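Local atomic coordinates of TSC1 N-terminal domain (Chaetomium thermophilum, PDB entry 7A0M), a protein that forms the N-terminal domain of a hamartin-family TSC complex subunit, probably binding lysosomal phosphoinositides and so helping the complex regulate mTORC1. Residues B[235-240]-B[271-276]; B[52-57]-B[84-89]; B[377-382]-B[410-415]; B[191-196]-B[226-231]. All blocks are in the same frame, centred on the assembly; numbering follows the deposited sequence.

Contact 1 (B[235-240]-B[271-276])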
loop_
_atom_site.group_PDB
_atom_site.type_symbol
_atom_site.label_atom_id
_atom_site.label_comp_id
_atom_site.label_asym_id
_atom_site.label_seq_id
_atom_site.Cartn_x
_atom_site.Cartn_y
_atom_site.Cartn_z
ATOM N N SER B 235 -24.515 -3.791 18.951
ATOM C CA SER B 235 -23.843 -2.847 19.838
ATOM C C SER B 235 -22.987 -1.865 19.047
ATOM O O SER B 235 -22.954 -0.668 19.354
ATOM C CB SER B 235 -22.993 -3.599 20.860
ATOM O OG SER B 235 -22.269 -2.699 21.684
ATOM N N LEU B 236 -22.284 -2.359 18.025
ATOM C CA LEU B 236 -21.438 -1.492 17.210
ATOM C C LEU B 236 -22.255 -0.452 16.450
ATOM O O LEU B 236 -21.739 0.621 16.122
ATOM C CB LEU B 236 -20.617 -2.339 16.239
ATOM C CG LEU B 236 -19.480 -3.156 16.856
ATOM C CD1 LEU B 236 -19.080 -4.298 15.938
ATOM C CD2 LEU B 236 -18.282 -2.267 17.146
ATOM N N GLN B 237 -23.523 -0.749 16.160
ATOM C CA GLN B 237 -24.367 0.173 15.408
ATOM C C GLN B 237 -25.131 1.148 16.291
ATOM O O GLN B 237 -25.476 2.242 15.830
ATOM C CB GLN B 237 -25.376 -0.599 14.552
ATOM C CG GLN B 237 -24.783 -1.359 13.382
ATOM C CD GLN B 237 -25.850 -2.058 12.565
ATOM O OE1 GLN B 237 -25.777 -3.261 12.321
ATOM N NE2 GLN B 237 -26.852 -1.302 12.133
ATOM N N LYS B 238 -25.408 0.787 17.541
ATOM C CA LYS B 238 -26.344 1.554 18.358
ATOM C C LYS B 238 -25.738 2.133 19.624
ATOM O O LYS B 238 -26.067 3.265 19.987
ATOM C CB LYS B 238 -27.548 0.680 18.739
ATOM C CG LYS B 238 -28.347 0.162 17.557
ATOM C CD LYS B 238 -29.421 -0.809 18.015
ATOM C CE LYS B 238 -30.206 -1.365 16.839
ATOM N NZ LYS B 238 -31.435 -2.074 17.289
ATOM N N ASP B 239 -24.878 1.391 20.320
ATOM C CA ASP B 239 -24.322 1.888 21.572
ATOM C C ASP B 239 -23.535 3.173 21.338
ATOM O O ASP B 239 -22.924 3.376 20.285
ATOM C CB ASP B 239 -23.431 0.832 22.225
ATOM C CG ASP B 239 -24.232 -0.290 22.859
ATOM O OD1 ASP B 239 -25.412 -0.061 23.196
ATOM O OD2 ASP B 239 -23.680 -1.397 23.031
ATOM N N GLU B 240 -23.551 4.045 22.344
ATOM C CA GLU B 240 -22.977 5.375 22.223
ATOM C C GLU B 240 -21.784 5.600 23.139
ATOM O O GLU B 240 -21.211 6.695 23.125
ATOM C CB GLU B 240 -24.054 6.433 22.502
ATOM C CG GLU B 240 -25.261 6.318 21.581
ATOM C CD GLU B 240 -26.355 7.313 21.910
ATOM O OE1 GLU B 240 -26.210 8.054 22.905
ATOM O OE2 GLU B 240 -27.363 7.350 21.173
ATOM N N PHE B 271 -19.494 -2.939 6.677
ATOM C CA PHE B 271 -19.027 -1.700 6.062
ATOM C C PHE B 271 -19.682 -0.480 6.699
ATOM O O PHE B 271 -19.023 0.545 6.910
ATOM C CB PHE B 271 -19.294 -1.727 4.557
ATOM C CG PHE B 271 -18.522 -2.783 3.819
ATOM C CD1 PHE B 271 -17.335 -3.282 4.333
ATOM C CD2 PHE B 271 -18.980 -3.274 2.608
ATOM C CE1 PHE B 271 -16.622 -4.254 3.652
ATOM C CE2 PHE B 271 -18.272 -4.244 1.923
ATOM C CZ PHE B 271 -17.092 -4.735 2.446
ATOM N N ASN B 272 -20.979 -0.567 7.004
ATOM C CA ASN B 272 -21.665 0.546 7.654
ATOM C C ASN B 272 -21.125 0.799 9.055
ATOM O O ASN B 272 -21.078 1.951 9.500
ATOM C CB ASN B 272 -23.169 0.283 7.702
ATOM C CG ASN B 272 -23.829 0.420 6.343
ATOM O OD1 ASN B 272 -23.301 1.079 5.445
ATOM N ND2 ASN B 272 -24.992 -0.202 6.184
ATOM N N ILE B 273 -20.728 -0.259 9.767
ATOM C CA ILE B 273 -20.125 -0.083 11.085
ATOM C C ILE B 273 -18.826 0.703 10.976
ATOM O O ILE B 273 -18.557 1.599 11.786
ATOM C CB ILE B 273 -19.908 -1.450 11.762
ATOM C CG1 ILE B 273 -21.251 -2.068 12.157
ATOM C CG2 ILE B 273 -19.004 -1.312 12.982
ATOM C CD1 ILE B 273 -21.138 -3.474 12.704
ATOM N N TYR B 274 -18.004 0.387 9.972
ATOM C CA TYR B 274 -16.769 1.137 9.763
ATOM C C TYR B 274 -17.052 2.613 9.512
ATOM O O TYR B 274 -16.367 3.486 10.057
ATOM C CB TYR B 274 -15.977 0.540 8.599
ATOM C CG TYR B 274 -14.906 1.463 8.063
ATOM C CD1 TYR B 274 -13.676 1.569 8.696
ATOM C CD2 TYR B 274 -15.125 2.226 6.923
ATOM C CE1 TYR B 274 -12.695 2.414 8.211
ATOM C CE2 TYR B 274 -14.150 3.073 6.432
ATOM C CZ TYR B 274 -12.939 3.162 7.079
ATOM O OH TYR B 274 -11.964 4.003 6.592
ATOM N N ALA B 275 -18.056 2.910 8.683
ATOM C CA ALA B 275 -18.377 4.301 8.377
ATOM C C ALA B 275 -18.870 5.043 9.613
ATOM O O ALA B 275 -18.550 6.222 9.803
ATOM C CB ALA B 275 -19.414 4.365 7.258
ATOM N N ARG B 276 -19.653 4.373 10.463
ATOM C CA ARG B 276 -20.132 5.013 11.685
ATOM C C ARG B 276 -18.975 5.341 12.619
ATOM O O ARG B 276 -18.886 6.453 13.152
ATOM C CB ARG B 276 -21.145 4.117 12.398
ATOM C CG ARG B 276 -21.746 4.780 13.628
ATOM C CD ARG B 276 -22.229 3.772 14.655
ATOM N NE ARG B 276 -22.913 4.434 15.764
ATOM C CZ ARG B 276 -23.072 3.902 16.971
ATOM N NH1 ARG B 276 -22.586 2.698 17.241
ATOM N NH2 ARG B 276 -23.708 4.582 17.915
#
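Leu236 sets its CB against Ile273, which points from helix 267-278 toward this segment. Leu236 CB lies 3.7 Å from Ile273 CD1, and Ile273 CG2 touches it almost as closely, so both branches of the isoleucine are used; the two side chains cross at about a right angle. The backbone of Leu236 contributes as well. Arg276 NH1 donates to Leu236 O over 2.5 Å, with the acceptor in the guanidinium plane but the N-H bent to 140° and the nitrogen above the carbonyl plane. Next along, Gln237 starts away from the other helix, yet Gln237 CG still packs 3.8 Å from Ile273 CG1. Its carbonyl meets the flat of the arginine, Gln237 O lying over the centre of the Arg276 guanidinium, 3.1 Å from Arg276 CZ. Lys238 turns its ammonium to Gln234. Asp239, where the helix has ended, supplies the second acceptor: Arg276 NH2 bonds to Asp239 O at 2.8 Å, and a weak bond from NH1 converges on the same oxygen. Arg276 spans the gap because its CG is anti to the backbone N (chi1 -176°) and its chain is extended as far as NE. This positive group probably gains from the carbonyls gathered at the C-terminal end of helix 228-238. Glu240 instead makes a salt bridge with Lys308. Around the pair, Leu236 packs on Val245 and Leu252 of helix 242-255, Ile273 rests on Tyr326 of helix 323-333, and the Asp239 carboxylate joins Arg202 and the loop containing Trp306 and Val309.

Contact 2 (B[52-57]-B[84-89])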
loop_
_atom_site.group_PDB
_atom_site.type_symbol
_atom_site.label_atom_id
_atom_site.label_comp_id
_atom_site.label_asym_id
_atom_site.label_seq_id
_atom_site.Cartn_x
_atom_site.Cartn_y
_atom_site.Cartn_z
ATOM N N ARG B 52 -28.782 -44.656 47.209
ATOM C CA ARG B 52 -28.466 -44.773 48.629
ATOM C C ARG B 52 -27.171 -44.053 48.983
ATOM O O ARG B 52 -27.047 -43.513 50.088
ATOM C CB ARG B 52 -28.383 -46.249 49.023
ATOM C CG ARG B 52 -29.690 -47.007 48.842
ATOM C CD ARG B 52 -29.556 -48.470 49.228
ATOM N NE ARG B 52 -30.820 -49.186 49.071
ATOM C CZ ARG B 52 -30.973 -50.488 49.284
ATOM N NH1 ARG B 52 -29.937 -51.225 49.661
ATOM N NH2 ARG B 52 -32.160 -51.055 49.117
ATOM N N LEU B 53 -26.200 -44.031 48.066
ATOM C CA LEU B 53 -24.971 -43.281 48.309
ATOM C C LEU B 53 -25.250 -41.789 48.417
ATOM O O LEU B 53 -24.691 -41.108 49.285
ATOM C CB LEU B 53 -23.962 -43.548 47.193
ATOM C CG LEU B 53 -22.678 -42.716 47.206
ATOM C CD1 LEU B 53 -21.914 -42.941 48.497
ATOM C CD2 LEU B 53 -21.809 -43.051 46.005
ATOM N N ASN B 54 -26.108 -41.265 47.536
ATOM C CA ASN B 54 -26.468 -39.851 47.581
ATOM C C ASN B 54 -27.156 -39.493 48.896
ATOM O O ASN B 54 -26.823 -38.483 49.527
ATOM C CB ASN B 54 -27.365 -39.497 46.386
ATOM C CG ASN B 54 -26.576 -39.261 45.089
ATOM O OD1 ASN B 54 -26.605 -40.078 44.167
ATOM N ND2 ASN B 54 -25.863 -38.142 45.026
ATOM N N ASP B 55 -28.133 -40.305 49.316
ATOM C CA ASP B 55 -28.843 -40.027 50.561
ATOM C C ASP B 55 -27.887 -39.988 51.746
ATOM O O ASP B 55 -28.033 -39.151 52.646
ATOM C CB ASP B 55 -29.941 -41.067 50.793
ATOM C CG ASP B 55 -31.021 -41.021 49.732
ATOM O OD1 ASP B 55 -30.881 -40.228 48.780
ATOM O OD2 ASP B 55 -32.009 -41.777 49.850
ATOM N N GLU B 56 -26.903 -40.887 51.765
ATOM C CA GLU B 56 -25.927 -40.887 52.847
ATOM C C GLU B 56 -24.999 -39.680 52.763
ATOM O O GLU B 56 -24.704 -39.048 53.784
ATOM C CB GLU B 56 -25.123 -42.186 52.829
ATOM C CG GLU B 56 -24.142 -42.294 53.977
ATOM C CD GLU B 56 -24.847 -42.397 55.318
ATOM O OE1 GLU B 56 -26.033 -42.796 55.341
ATOM O OE2 GLU B 56 -24.224 -42.062 56.347
ATOM N N LEU B 57 -24.517 -39.355 51.561
ATOM C CA LEU B 57 -23.664 -38.180 51.398
ATOM C C LEU B 57 -24.380 -36.896 51.805
ATOM O O LEU B 57 -23.772 -36.006 52.409
ATOM C CB LEU B 57 -23.169 -38.084 49.956
ATOM C CG LEU B 57 -22.112 -39.096 49.516
ATOM C CD1 LEU B 57 -21.807 -38.937 48.036
ATOM C CD2 LEU B 57 -20.846 -38.936 50.344
ATOM N N PRO B 84 -17.989 -41.476 40.275
ATOM C CA PRO B 84 -18.485 -42.493 39.333
ATOM C C PRO B 84 -19.647 -43.301 39.877
ATOM O O PRO B 84 -20.485 -43.772 39.097
ATOM C CB PRO B 84 -17.254 -43.377 39.091
ATOM C CG PRO B 84 -16.096 -42.500 39.386
ATOM C CD PRO B 84 -16.544 -41.634 40.523
ATOM N N GLY B 85 -19.727 -43.474 41.192
ATOM C CA GLY B 85 -20.793 -44.242 41.794
ATOM C C GLY B 85 -22.050 -43.478 42.143
ATOM O O GLY B 85 -22.960 -44.061 42.737
ATOM N N LEU B 86 -22.139 -42.189 41.793
ATOM C CA LEU B 86 -23.332 -41.416 42.131
ATOM C C LEU B 86 -24.516 -41.802 41.260
ATOM O O LEU B 86 -25.669 -41.724 41.705
ATOM C CB LEU B 86 -23.054 -39.921 41.985
ATOM C CG LEU B 86 -22.065 -39.306 42.972
ATOM C CD1 LEU B 86 -21.789 -37.854 42.616
ATOM C CD2 LEU B 86 -22.606 -39.423 44.385
ATOM N N GLY B 87 -24.255 -42.203 40.020
ATOM C CA GLY B 87 -25.311 -42.638 39.134
ATOM C C GLY B 87 -25.720 -41.645 38.065
ATOM O O GLY B 87 -24.981 -41.407 37.104
ATOM N N ALA B 88 -26.907 -41.070 38.225
ATOM C CA ALA B 88 -27.446 -40.168 37.219
ATOM C C ALA B 88 -26.559 -38.932 37.084
ATOM O O ALA B 88 -26.052 -38.418 38.088
ATOM C CB ALA B 88 -28.874 -39.757 37.579
ATOM N N PRO B 89 -26.339 -38.437 35.861
ATOM C CA PRO B 89 -25.505 -37.238 35.693
ATOM C C PRO B 89 -26.074 -36.016 36.380
ATOM O O PRO B 89 -25.331 -35.060 36.634
ATOM C CB PRO B 89 -25.453 -37.053 34.170
ATOM C CG PRO B 89 -25.759 -38.402 33.615
ATOM C CD PRO B 89 -26.738 -39.018 34.570
#
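Leu86 meets three side chains of helix 45-65 with a single methyl group. Its CD2 lies 3.8 Å from Leu57 CD1 and 4.1 Å from Leu53 CD2, two leucines set one helical turn apart, and 4.0 Å from Asn54 CG. The Leu86 side chain comes in across Leu57 and across Asn54 at about a right angle each time, so its branch end, and not its length, is applied to the helix. Its first bond runs past the helix without heading for it; CG beside the backbone N (chi1 -67°) brings the branch point toward the helix, where CD1 continues the chain and CD2 is the branch turned to the helix. Leu53 adopts the other arrangement, with CG opposite the backbone N (chi1 173°), and this sends a methyl down onto the loop backbone, where Leu53 CD2 rests 3.6 Å from Gly85 O. Beyond Leu86 the chain turns at Gly87, whose backbone angles would press a CB against the carbonyl oxygen of Leu86. Here the connection between helix 69-81 and helix 89-105 is folded back against helix 45-65. The start of helix 89-105 closes over the same cluster, since Asn54 and Leu86 both touch Arg91, Leu86 also touches Thr92, and Leu57 packs on Trp95. All five residues that meet are buried, and the contact is made largely by leucine methyls, with the Gly85 backbone and the Asn54 amide beside them. The chemistry is thus mainly apolar, the Leu86 end meeting Leu53 and Leu57 and packing against Asn54.

Contact 3 (B[377-382]-B[410-415])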
loop_
_atom_site.group_PDB
_atom_site.type_symbol
_atom_site.label_atom_id
_atom_site.label_comp_id
_atom_site.label_asym_id
_atom_site.label_seq_id
_atom_site.Cartn_x
_atom_site.Cartn_y
_atom_site.Cartn_z
ATOM N N LEU B 377 -0.537 -2.088 1.781
ATOM C CA LEU B 377 -0.056 -2.441 0.456
ATOM C C LEU B 377 -1.218 -2.845 -0.447
ATOM O O LEU B 377 -2.329 -3.129 0.011
ATOM C CB LEU B 377 0.951 -3.588 0.542
ATOM C CG LEU B 377 2.200 -3.357 1.395
ATOM C CD1 LEU B 377 2.862 -4.685 1.727
ATOM C CD2 LEU B 377 3.172 -2.432 0.682
ATOM N N LEU B 378 -0.950 -2.861 -1.752
ATOM C CA LEU B 378 -1.917 -3.387 -2.706
ATOM C C LEU B 378 -2.218 -4.851 -2.399
ATOM O O LEU B 378 -1.306 -5.659 -2.201
ATOM C CB LEU B 378 -1.387 -3.242 -4.132
ATOM C CG LEU B 378 -2.308 -3.745 -5.248
ATOM C CD1 LEU B 378 -3.570 -2.898 -5.335
ATOM C CD2 LEU B 378 -1.579 -3.771 -6.583
ATOM N N HIS B 379 -3.504 -5.186 -2.361
ATOM C CA HIS B 379 -3.937 -6.524 -1.980
ATOM C C HIS B 379 -3.813 -7.475 -3.169
ATOM O O HIS B 379 -4.111 -7.092 -4.303
ATOM C CB HIS B 379 -5.381 -6.493 -1.484
ATOM C CG HIS B 379 -5.774 -7.693 -0.681
ATOM N ND1 HIS B 379 -5.988 -8.931 -1.248
ATOM C CD2 HIS B 379 -6.011 -7.841 0.644
ATOM C CE1 HIS B 379 -6.328 -9.792 -0.305
ATOM N NE2 HIS B 379 -6.351 -9.155 0.851
ATOM N N PRO B 380 -3.363 -8.713 -2.942
ATOM C CA PRO B 380 -3.266 -9.672 -4.056
ATOM C C PRO B 380 -4.599 -9.975 -4.723
ATOM O O PRO B 380 -4.603 -10.421 -5.878
ATOM C CB PRO B 380 -2.680 -10.928 -3.395
ATOM C CG PRO B 380 -2.048 -10.454 -2.137
ATOM C CD PRO B 380 -2.821 -9.257 -1.685
ATOM N N ASN B 381 -5.726 -9.753 -4.037
ATOM C CA ASN B 381 -7.030 -9.998 -4.646
ATOM C C ASN B 381 -7.235 -9.152 -5.894
ATOM O O ASN B 381 -7.961 -9.561 -6.808
ATOM C CB ASN B 381 -8.144 -9.727 -3.635
ATOM C CG ASN B 381 -8.346 -10.875 -2.670
ATOM O OD1 ASN B 381 -7.450 -11.697 -2.468
ATOM N ND2 ASN B 381 -9.530 -10.946 -2.076
ATOM N N PHE B 382 -6.609 -7.978 -5.952
ATOM C CA PHE B 382 -6.752 -7.116 -7.117
ATOM C C PHE B 382 -6.101 -7.718 -8.358
ATOM O O PHE B 382 -6.371 -7.245 -9.467
ATOM C CB PHE B 382 -6.181 -5.726 -6.819
ATOM C CG PHE B 382 -7.010 -4.926 -5.844
ATOM C CD1 PHE B 382 -8.207 -4.347 -6.238
ATOM C CD2 PHE B 382 -6.594 -4.756 -4.533
ATOM C CE1 PHE B 382 -8.969 -3.618 -5.344
ATOM C CE2 PHE B 382 -7.354 -4.027 -3.636
ATOM C CZ PHE B 382 -8.543 -3.457 -4.043
HETATM N N MSE B 410 -1.709 -8.935 8.362
HETATM C CA MSE B 410 -0.669 -8.073 8.910
HETATM C C MSE B 410 0.429 -7.801 7.886
HETATM O O MSE B 410 1.067 -6.749 7.918
HETATM C CB MSE B 410 -0.071 -8.693 10.174
HETATM C CG MSE B 410 -1.051 -8.785 11.329
HETATM SE SE MSE B 410 -1.730 -7.035 11.858
HETATM C CE MSE B 410 -3.462 -7.584 12.562
ATOM N N ALA B 411 0.641 -8.752 6.974
ATOM C CA ALA B 411 1.647 -8.575 5.932
ATOM C C ALA B 411 1.315 -7.431 4.985
ATOM O O ALA B 411 2.195 -6.989 4.239
ATOM C CB ALA B 411 1.815 -9.872 5.138
ATOM N N LEU B 412 0.075 -6.947 4.997
ATOM C CA LEU B 412 -0.340 -5.818 4.179
ATOM C C LEU B 412 -0.112 -4.476 4.862
ATOM O O LEU B 412 -0.206 -3.438 4.199
ATOM C CB LEU B 412 -1.822 -5.958 3.817
ATOM C CG LEU B 412 -2.189 -7.220 3.035
ATOM C CD1 LEU B 412 -3.689 -7.442 3.064
ATOM C CD2 LEU B 412 -1.683 -7.132 1.603
ATOM N N VAL B 413 0.192 -4.473 6.156
ATOM C CA VAL B 413 0.289 -3.247 6.941
ATOM C C VAL B 413 1.703 -2.694 6.847
ATOM O O VAL B 413 2.683 -3.423 7.041
ATOM C CB VAL B 413 -0.103 -3.503 8.406
ATOM C CG1 VAL B 413 0.036 -2.228 9.226
ATOM C CG2 VAL B 413 -1.521 -4.044 8.488
ATOM N N VAL B 414 1.808 -1.402 6.551
ATOM C CA VAL B 414 3.090 -0.712 6.478
ATOM C C VAL B 414 3.344 -0.069 7.836
ATOM O O VAL B 414 2.728 0.943 8.178
ATOM C CB VAL B 414 3.106 0.334 5.357
ATOM C CG1 VAL B 414 4.496 0.934 5.206
ATOM C CG2 VAL B 414 2.632 -0.279 4.048
ATOM N N ASP B 415 4.248 -0.657 8.613
ATOM C CA ASP B 415 4.566 -0.135 9.937
ATOM C C ASP B 415 6.038 -0.338 10.284
ATOM O O ASP B 415 6.602 0.399 11.093
ATOM C CB ASP B 415 3.678 -0.789 11.000
ATOM C CG ASP B 415 3.789 -2.305 11.009
ATOM O OD1 ASP B 415 4.509 -2.867 10.157
ATOM O OD2 ASP B 415 3.151 -2.936 11.877
#
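Leu412 pushes its CD1 methyl against the imidazole of His379, coming at the ring obliquely and lying 3.4 Å from His379 CD2. The other methyl goes to the neighbouring backbone and proline, Leu412 CD2 being 4.1 Å from Pro380 CD and similarly near Leu378 O. The imidazole is fixed in rotation at both nitrogens. Asn381 N donates to His379 ND1 at 2.9 Å, almost straight (167°) and in the ring plane, while NE2 is hydrogen-bonded to Gly332 O. With CG anti to the backbone N (chi1 -162°), the ring is brought within reach of Leu412. The leucine sits in a type I beta turn running from Met410, here selenomethionine, to Val413, just after helix 402-410. This turn joins the C-terminal tail of the modelled chain to the loop that follows helix 357-373, the two running roughly antiparallel. Leu377 N donates to Leu412 O, 2.8 Å long, nearly straight and in the carbonyl plane, and Val414 is backbone-bonded to Gln375 nearby. Leu377 divides its methyls between two points of the tail: CD1 comes 3.5 Å from Ala411 O, and CD2 lies 4.0 Å from Val414 CG2, where the side chains cross at about a right angle. The second subunit lies against this region, with its Arg373 bonded to Leu378 O, its Phe382 meeting Phe382 of this chain and its Leu377 packing on Val414.

Contact 4 (B[191-196]-B[226-231])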
loop_
_atom_site.group_PDB
_atom_site.type_symbol
_atom_site.label_atom_id
_atom_site.label_comp_id
_atom_site.label_asym_id
_atom_site.label_seq_id
_atom_site.Cartn_x
_atom_site.Cartn_y
_atom_site.Cartn_z
ATOM N N ALA B 191 -25.125 -18.708 26.419
ATOM C CA ALA B 191 -25.317 -18.208 27.775
ATOM C C ALA B 191 -24.801 -16.781 27.922
ATOM O O ALA B 191 -25.380 -15.979 28.664
ATOM C CB ALA B 191 -24.630 -19.137 28.775
ATOM N N LEU B 192 -23.709 -16.446 27.229
ATOM C CA LEU B 192 -23.162 -15.096 27.322
ATOM C C LEU B 192 -24.067 -14.074 26.647
ATOM O O LEU B 192 -24.086 -12.904 27.048
ATOM C CB LEU B 192 -21.761 -15.052 26.710
ATOM C CG LEU B 192 -20.991 -13.739 26.869
ATOM C CD1 LEU B 192 -20.697 -13.466 28.338
ATOM C CD2 LEU B 192 -19.709 -13.757 26.054
ATOM N N ASN B 193 -24.822 -14.494 25.627
ATOM C CA ASN B 193 -25.677 -13.565 24.894
ATOM C C ASN B 193 -26.720 -12.917 25.796
ATOM O O ASN B 193 -27.092 -11.758 25.579
ATOM C CB ASN B 193 -26.355 -14.287 23.730
ATOM C CG ASN B 193 -27.240 -13.369 22.909
ATOM O OD1 ASN B 193 -26.752 -12.572 22.106
ATOM N ND2 ASN B 193 -28.548 -13.477 23.104
ATOM N N ALA B 194 -27.211 -13.648 26.801
ATOM C CA ALA B 194 -28.182 -13.074 27.729
ATOM C C ALA B 194 -27.597 -11.884 28.481
ATOM O O ALA B 194 -28.289 -10.886 28.712
ATOM C CB ALA B 194 -28.667 -14.142 28.708
ATOM N N PHE B 195 -26.324 -11.970 28.872
ATOM C CA PHE B 195 -25.677 -10.865 29.567
ATOM C C PHE B 195 -25.255 -9.744 28.626
ATOM O O PHE B 195 -25.104 -8.602 29.075
ATOM C CB PHE B 195 -24.467 -11.371 30.355
ATOM C CG PHE B 195 -24.829 -12.227 31.537
ATOM C CD1 PHE B 195 -25.028 -13.590 31.394
ATOM C CD2 PHE B 195 -24.970 -11.663 32.795
ATOM C CE1 PHE B 195 -25.364 -14.373 32.485
ATOM C CE2 PHE B 195 -25.303 -12.441 33.888
ATOM C CZ PHE B 195 -25.499 -13.798 33.732
ATOM N N VAL B 196 -25.057 -10.041 27.340
ATOM C CA VAL B 196 -24.775 -8.982 26.376
ATOM C C VAL B 196 -26.010 -8.120 26.152
ATOM O O VAL B 196 -25.899 -6.907 25.927
ATOM C CB VAL B 196 -24.252 -9.588 25.060
ATOM C CG1 VAL B 196 -23.999 -8.500 24.027
ATOM C CG2 VAL B 196 -22.981 -10.380 25.316
ATOM N N THR B 226 -25.615 -18.805 16.664
ATOM C CA THR B 226 -26.026 -18.308 17.967
ATOM C C THR B 226 -26.266 -16.811 17.829
ATOM O O THR B 226 -25.652 -16.160 16.973
ATOM C CB THR B 226 -24.972 -18.587 19.057
ATOM O OG1 THR B 226 -25.605 -18.627 20.340
ATOM C CG2 THR B 226 -23.908 -17.504 19.098
ATOM N N PRO B 227 -27.177 -16.242 18.626
ATOM C CA PRO B 227 -27.506 -14.814 18.476
ATOM C C PRO B 227 -26.414 -13.853 18.926
ATOM O O PRO B 227 -26.608 -12.637 18.806
ATOM C CB PRO B 227 -28.762 -14.654 19.346
ATOM C CG PRO B 227 -28.693 -15.775 20.325
ATOM C CD PRO B 227 -28.067 -16.915 19.589
ATOM N N LEU B 228 -25.281 -14.340 19.436
ATOM C CA LEU B 228 -24.271 -13.437 19.984
ATOM C C LEU B 228 -23.656 -12.552 18.905
ATOM O O LEU B 228 -23.434 -11.357 19.134
ATOM C CB LEU B 228 -23.187 -14.232 20.710
ATOM C CG LEU B 228 -22.088 -13.384 21.355
ATOM C CD1 LEU B 228 -22.696 -12.366 22.304
ATOM C CD2 LEU B 228 -21.084 -14.261 22.086
ATOM N N PHE B 229 -23.363 -13.119 17.732
ATOM C CA PHE B 229 -22.699 -12.354 16.677
ATOM C C PHE B 229 -23.531 -11.149 16.253
ATOM O O PHE B 229 -23.008 -10.034 16.126
ATOM C CB PHE B 229 -22.410 -13.255 15.477
ATOM C CG PHE B 229 -21.545 -12.611 14.432
ATOM C CD1 PHE B 229 -20.191 -12.419 14.656
ATOM C CD2 PHE B 229 -22.086 -12.193 13.229
ATOM C CE1 PHE B 229 -19.392 -11.823 13.694
ATOM C CE2 PHE B 229 -21.295 -11.599 12.264
ATOM C CZ PHE B 229 -19.947 -11.413 12.497
ATOM N N GLY B 230 -24.830 -11.354 16.020
ATOM C CA GLY B 230 -25.691 -10.248 15.638
ATOM C C GLY B 230 -25.769 -9.152 16.683
ATOM O O GLY B 230 -25.908 -7.974 16.343
ATOM N N ASN B 231 -25.675 -9.516 17.963
ATOM C CA ASN B 231 -25.738 -8.515 19.021
ATOM C C ASN B 231 -24.420 -7.769 19.180
ATOM O O ASN B 231 -24.416 -6.622 19.645
ATOM C CB ASN B 231 -26.147 -9.168 20.342
ATOM C CG ASN B 231 -27.632 -9.467 20.405
ATOM O OD1 ASN B 231 -28.453 -8.689 19.920
ATOM N ND2 ASN B 231 -27.984 -10.601 20.999
#
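Asn231 and Asn193 join their amides edge to edge, the planes only 17° apart. Asn231 ND2 donates to Asn193 OD1 at 2.6 Å with an N-H angle of 154°; the donor is in the carbonyl plane on a lone pair of OD1, and the acceptor is in the plane of the Asn231 amide. Different first torsions bring the two amides together. Asn193 extends directly outward, CG anti to its backbone N (chi1 -179°), whereas Asn231 keeps CG beside its own N. The bond gives a buried carbonyl oxygen a donor and holds both amides in orientation. Pro227 packs on the Asn193 amide, its CG 3.6 Å from Asn193 ND2. Next to this polar pair is an apolar one: Val196 CG2 is 3.6 Å from Leu228 CD1, the side chains crossing at about a right angle, and Leu192 CD2 reaches the other leucine methyl, Leu228 CD2, at 4.2 Å. Leu192 and Val196 also pack on Ala205 of helix 199-214, which lies between the two helices in sequence. The end of helix 185-196 against the start of helix 228-238, with the intervening helix 199-214 packed against helix 185-196, is consistent with an alpha-solenoid of successively stacked helices.

Overall arrangement
The four contacts follow one another along the chain in the order 2, 4, 1, 3, each closing before the next opens, as expected of an elongated all-helical domain. Contacts 4 and 1 are the most closely tied: they use the two ends of helix 228-238, with centres about 17 Å apart. Contact 3 lies about 25 Å from contact 1, centre to centre, and is the one that meets the second subunit. Contact 2 is remote, its centre about 36 Å from that of contact 4 and 61 Å from that of contact 3, on the other side of the chain's centre from contacts 1 and 3. Contacts 1, 3 and 4 all belong to the hamartin family region.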